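Local coordinates for protein RNA silencing suppressor p19 (Tomato bushy stunt virus, PDB 4J39) that probably suppresses RNA silencing by binding small interfering RNAs as a homodimer that selects them by the length of their duplex, like a molecular caliper, at residues F8-E13 and L61-G66. Numbering follows the deposited sequence.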
ATOM      1  N   PHE A   8      16.283   6.129  -7.966  1.00 30.87           N
ATOM      2  CA  PHE A   8      16.989   4.949  -7.461  1.00 30.13           C
ATOM      3  C   PHE A   8      18.496   5.185  -7.319  1.00 33.53           C
ATOM      4  O   PHE A   8      19.132   5.895  -8.155  1.00 33.26           O
ATOM      5  CB  PHE A   8      16.665   3.702  -8.255  1.00 31.05           C
ATOM      6  CG  PHE A   8      15.242   3.321  -8.191  1.00 30.11           C
ATOM      7  CD1 PHE A   8      14.421   3.494  -9.305  1.00 29.21           C
ATOM      8  CD2 PHE A   8      14.654   2.764  -7.080  1.00 28.75           C
ATOM      9  CE1 PHE A   8      13.130   3.161  -9.274  1.00 29.34           C
ATOM     10  CE2 PHE A   8      13.367   2.512  -6.990  1.00 29.22           C
ATOM     11  CZ  PHE A   8      12.546   2.626  -8.147  1.00 30.81           C
ATOM     12  N   LYS A   9      19.088   4.611  -6.281  1.00 32.68           N
ATOM     13  CA  LYS A   9      20.511   4.679  -5.952  1.00 33.63           C
ATOM     14  C   LYS A   9      21.328   3.400  -6.216  1.00 33.60           C
ATOM     15  O   LYS A   9      22.543   3.310  -6.070  1.00 34.86           O
ATOM     16  CB  LYS A   9      20.632   5.068  -4.478  1.00 31.63           C
ATOM     17  CG  LYS A   9      19.833   6.261  -4.027  1.00 32.03           C
ATOM     18  CD  LYS A   9      20.115   6.654  -2.604  1.00 37.79           C
ATOM     19  CE  LYS A   9      21.573   7.111  -2.272  1.00 43.43           C
ATOM     20  NZ  LYS A   9      21.690   7.334  -0.781  1.00 44.66           N
ATOM     21  N   LEU A  10      20.661   2.348  -6.692  1.00 31.40           N
ATOM     22  CA  LEU A  10      21.293   1.129  -7.033  1.00 32.72           C
ATOM     23  C   LEU A  10      20.786   0.732  -8.444  1.00 32.11           C
ATOM     24  O   LEU A  10      19.672   1.038  -8.802  1.00 34.51           O
ATOM     25  CB  LEU A  10      20.826   0.034  -6.067  1.00 32.36           C
ATOM     26  CG  LEU A  10      21.211   0.048  -4.588  1.00 35.59           C
ATOM     27  CD1 LEU A  10      20.604  -1.124  -3.872  1.00 39.05           C
ATOM     28  CD2 LEU A  10      22.772   0.171  -4.379  1.00 40.79           C
ATOM     29  N   PRO A  11      21.642   0.042  -9.200  1.00 32.14           N
ATOM     30  CA  PRO A  11      21.246  -0.344 -10.569  1.00 33.27           C
ATOM     31  C   PRO A  11      20.168  -1.403 -10.650  1.00 34.39           C
ATOM     32  O   PRO A  11      20.002  -2.135  -9.648  1.00 31.87           O
ATOM     33  CB  PRO A  11      22.485  -0.998 -11.123  1.00 35.90           C
ATOM     34  CG  PRO A  11      23.477  -0.935 -10.107  1.00 37.38           C
ATOM     35  CD  PRO A  11      23.025  -0.306  -8.901  1.00 34.77           C
ATOM     36  N   ASP A  12      19.472  -1.546 -11.792  1.00 30.74           N
ATOM     37  CA  ASP A  12      18.548  -2.672 -11.929  1.00 30.55           C
ATOM     38  C   ASP A  12      19.268  -3.989 -11.907  1.00 29.76           C
ATOM     39  O   ASP A  12      20.397  -4.119 -12.383  1.00 29.21           O
ATOM     40  CB  ASP A  12      17.773  -2.549 -13.264  1.00 32.59           C
ATOM     41  CG  ASP A  12      16.645  -3.531 -13.400  1.00 34.24           C
ATOM     42  OD1 ASP A  12      15.686  -3.411 -12.663  1.00 30.88           O
ATOM     43  OD2 ASP A  12      16.753  -4.405 -14.269  1.00 32.82           O
ATOM     44  N   GLU A  13      18.568  -5.033 -11.440  1.00 28.54           N
ATOM     45  CA  GLU A  13      19.083  -6.372 -11.263  1.00 28.05           C
ATOM     46  C   GLU A  13      18.175  -7.411 -11.866  1.00 27.86           C
ATOM     47  O   GLU A  13      18.107  -8.614 -11.459  1.00 31.63           O
ATOM     48  CB  GLU A  13      19.367  -6.690  -9.776  1.00 28.18           C
ATOM     49  CG  GLU A  13      20.465  -5.712  -9.171  1.00 29.58           C
ATOM     50  CD  GLU A  13      20.605  -5.700  -7.691  1.00 35.35           C
ATOM     51  OE1 GLU A  13      19.768  -6.358  -7.017  1.00 31.18           O
ATOM     52  OE2 GLU A  13      21.487  -4.900  -7.142  1.00 32.82           O
ATOM     53  N   LEU A  61      18.309  -7.287   3.340  1.00 28.93           N
ATOM     54  CA  LEU A  61      17.306  -6.246   3.713  1.00 27.01           C
ATOM     55  C   LEU A  61      17.918  -4.845   3.771  1.00 30.76           C
ATOM     56  O   LEU A  61      17.405  -3.839   3.213  1.00 28.52           O
ATOM     57  CB  LEU A  61      16.603  -6.587   5.073  1.00 29.80           C
ATOM     58  CG  LEU A  61      15.423  -5.720   5.423  1.00 33.55           C
ATOM     59  CD1 LEU A  61      14.301  -5.673   4.317  1.00 33.97           C
ATOM     60  CD2 LEU A  61      14.837  -6.020   6.827  1.00 38.75           C
ATOM     61  N   HIS A  62      19.042  -4.749   4.494  1.00 30.16           N
ATOM     62  CA  HIS A  62      19.747  -3.466   4.623  1.00 30.40           C
ATOM     63  C   HIS A  62      20.111  -2.911   3.206  1.00 28.85           C
ATOM     64  O   HIS A  62      19.853  -1.720   2.901  1.00 30.86           O
ATOM     65  CB  HIS A  62      21.039  -3.656   5.485  1.00 31.68           C
ATOM     66  CG  HIS A  62      21.696  -2.374   5.793  1.00 34.93           C
ATOM     67  ND1 HIS A  62      22.774  -1.936   5.077  1.00 42.33           N
ATOM     68  CD2 HIS A  62      21.345  -1.378   6.641  1.00 39.19           C
ATOM     69  CE1 HIS A  62      23.061  -0.704   5.453  1.00 39.54           C
ATOM     70  NE2 HIS A  62      22.231  -0.353   6.419  1.00 42.93           N
ATOM     71  N   ARG A  63      20.666  -3.789   2.402  1.00 29.53           N
ATOM     72  CA  ARG A  63      21.189  -3.399   1.117  1.00 30.51           C
ATOM     73  C   ARG A  63      20.007  -2.836   0.286  1.00 29.31           C
ATOM     74  O   ARG A  63      20.075  -1.745  -0.265  1.00 29.13           O
ATOM     75  CB  ARG A  63      21.793  -4.567   0.416  1.00 32.00           C
ATOM     76  CG  ARG A  63      22.405  -4.232  -0.994  1.00 29.12           C
ATOM     77  CD  ARG A  63      22.899  -5.422  -1.737  1.00 28.48           C
ATOM     78  NE  ARG A  63      21.782  -6.149  -2.394  1.00 31.97           N
ATOM     79  CZ  ARG A  63      21.321  -5.789  -3.592  1.00 30.51           C
ATOM     80  NH1 ARG A  63      21.926  -4.834  -4.320  1.00 33.04           N
ATOM     81  NH2 ARG A  63      20.302  -6.496  -4.193  1.00 30.07           N
ATOM     82  N   VAL A  64      18.926  -3.603   0.221  1.00 28.77           N
ATOM     83  CA  VAL A  64      17.805  -3.181  -0.709  1.00 29.17           C
ATOM     84  C   VAL A  64      16.985  -1.960  -0.194  1.00 28.03           C
ATOM     85  O   VAL A  64      16.370  -1.205  -0.974  1.00 31.44           O
ATOM     86  CB  VAL A  64      16.901  -4.366  -1.187  1.00 27.66           C
ATOM     87  CG1 VAL A  64      17.673  -5.520  -1.789  1.00 26.87           C
ATOM     88  CG2 VAL A  64      16.014  -4.927   0.047  1.00 28.17           C
ATOM     89  N   LEU A  65      16.882  -1.757   1.147  1.00 28.57           N
ATOM     90  CA  LEU A  65      16.290  -0.609   1.729  1.00 30.15           C
ATOM     91  C   LEU A  65      17.098   0.628   1.317  1.00 29.41           C
ATOM     92  O   LEU A  65      16.582   1.744   1.381  1.00 29.81           O
ATOM     93  CB  LEU A  65      16.275  -0.860   3.208  1.00 31.93           C
ATOM     94  CG  LEU A  65      15.039  -1.307   3.919  1.00 34.20           C
ATOM     95  CD1 LEU A  65      13.634  -1.254   3.276  1.00 35.33           C
ATOM     96  CD2 LEU A  65      15.179  -2.061   5.263  1.00 35.61           C
ATOM     97  N   GLY A  66      18.361   0.435   0.886  1.00 29.45           N
ATOM     98  CA  GLY A  66      19.207   1.589   0.434  1.00 30.45           C
ATOM     99  C   GLY A  66      18.890   1.981  -1.001  1.00 32.63           C
ATOM    100  O   GLY A  66      19.527   2.870  -1.536  1.00 31.70           O
TER
HETATM  101  O   HOH W   1      20.768   4.533   0.220  1.00 49.97           O
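Glu13 and Arg63 meet end-on in a bidentate salt bridge that ties the N-terminal loop to helix 58-65. Arg63 NH1 donates to Glu13 OE2 at 2.9 Å. Arg63 NH2 donates to Glu13 OE1, also at 2.9 Å. Each oxygen offers its syn lone pair, and the carboxylate and guanidinium planes lie 23° apart, nearly coplanar, a pairing that should hold both groups against rotation. Arg63 leaves the helix with CG anti to its backbone N (chi1 -179°) and bends at chi3, bringing its end to the loop; NH2 also bonds to the carbonyl of Arg53.

Next to this pair Leu10 fills the tighter half of the contact: Leu10 CD1 rests 3.7 Å from Arg63 O and lies oblique to the guanidinium. Exposed Lys9 forms the looser, solvent-facing side, where Lys9 CB stays 3.8 Å from Gly66 O. A water bridges the two residues, accepting from Lys9 NZ and donating to Gly66 O at 2.7 Å. Backbone bonding of Lys9 to Ser67 and of Glu13 to Tyr51 joins the loop to the residue after Gly66 and to strand 46-53, an outermost strand, within this chain, of the four-stranded antiparallel sheet of the tombusvirus p19 core.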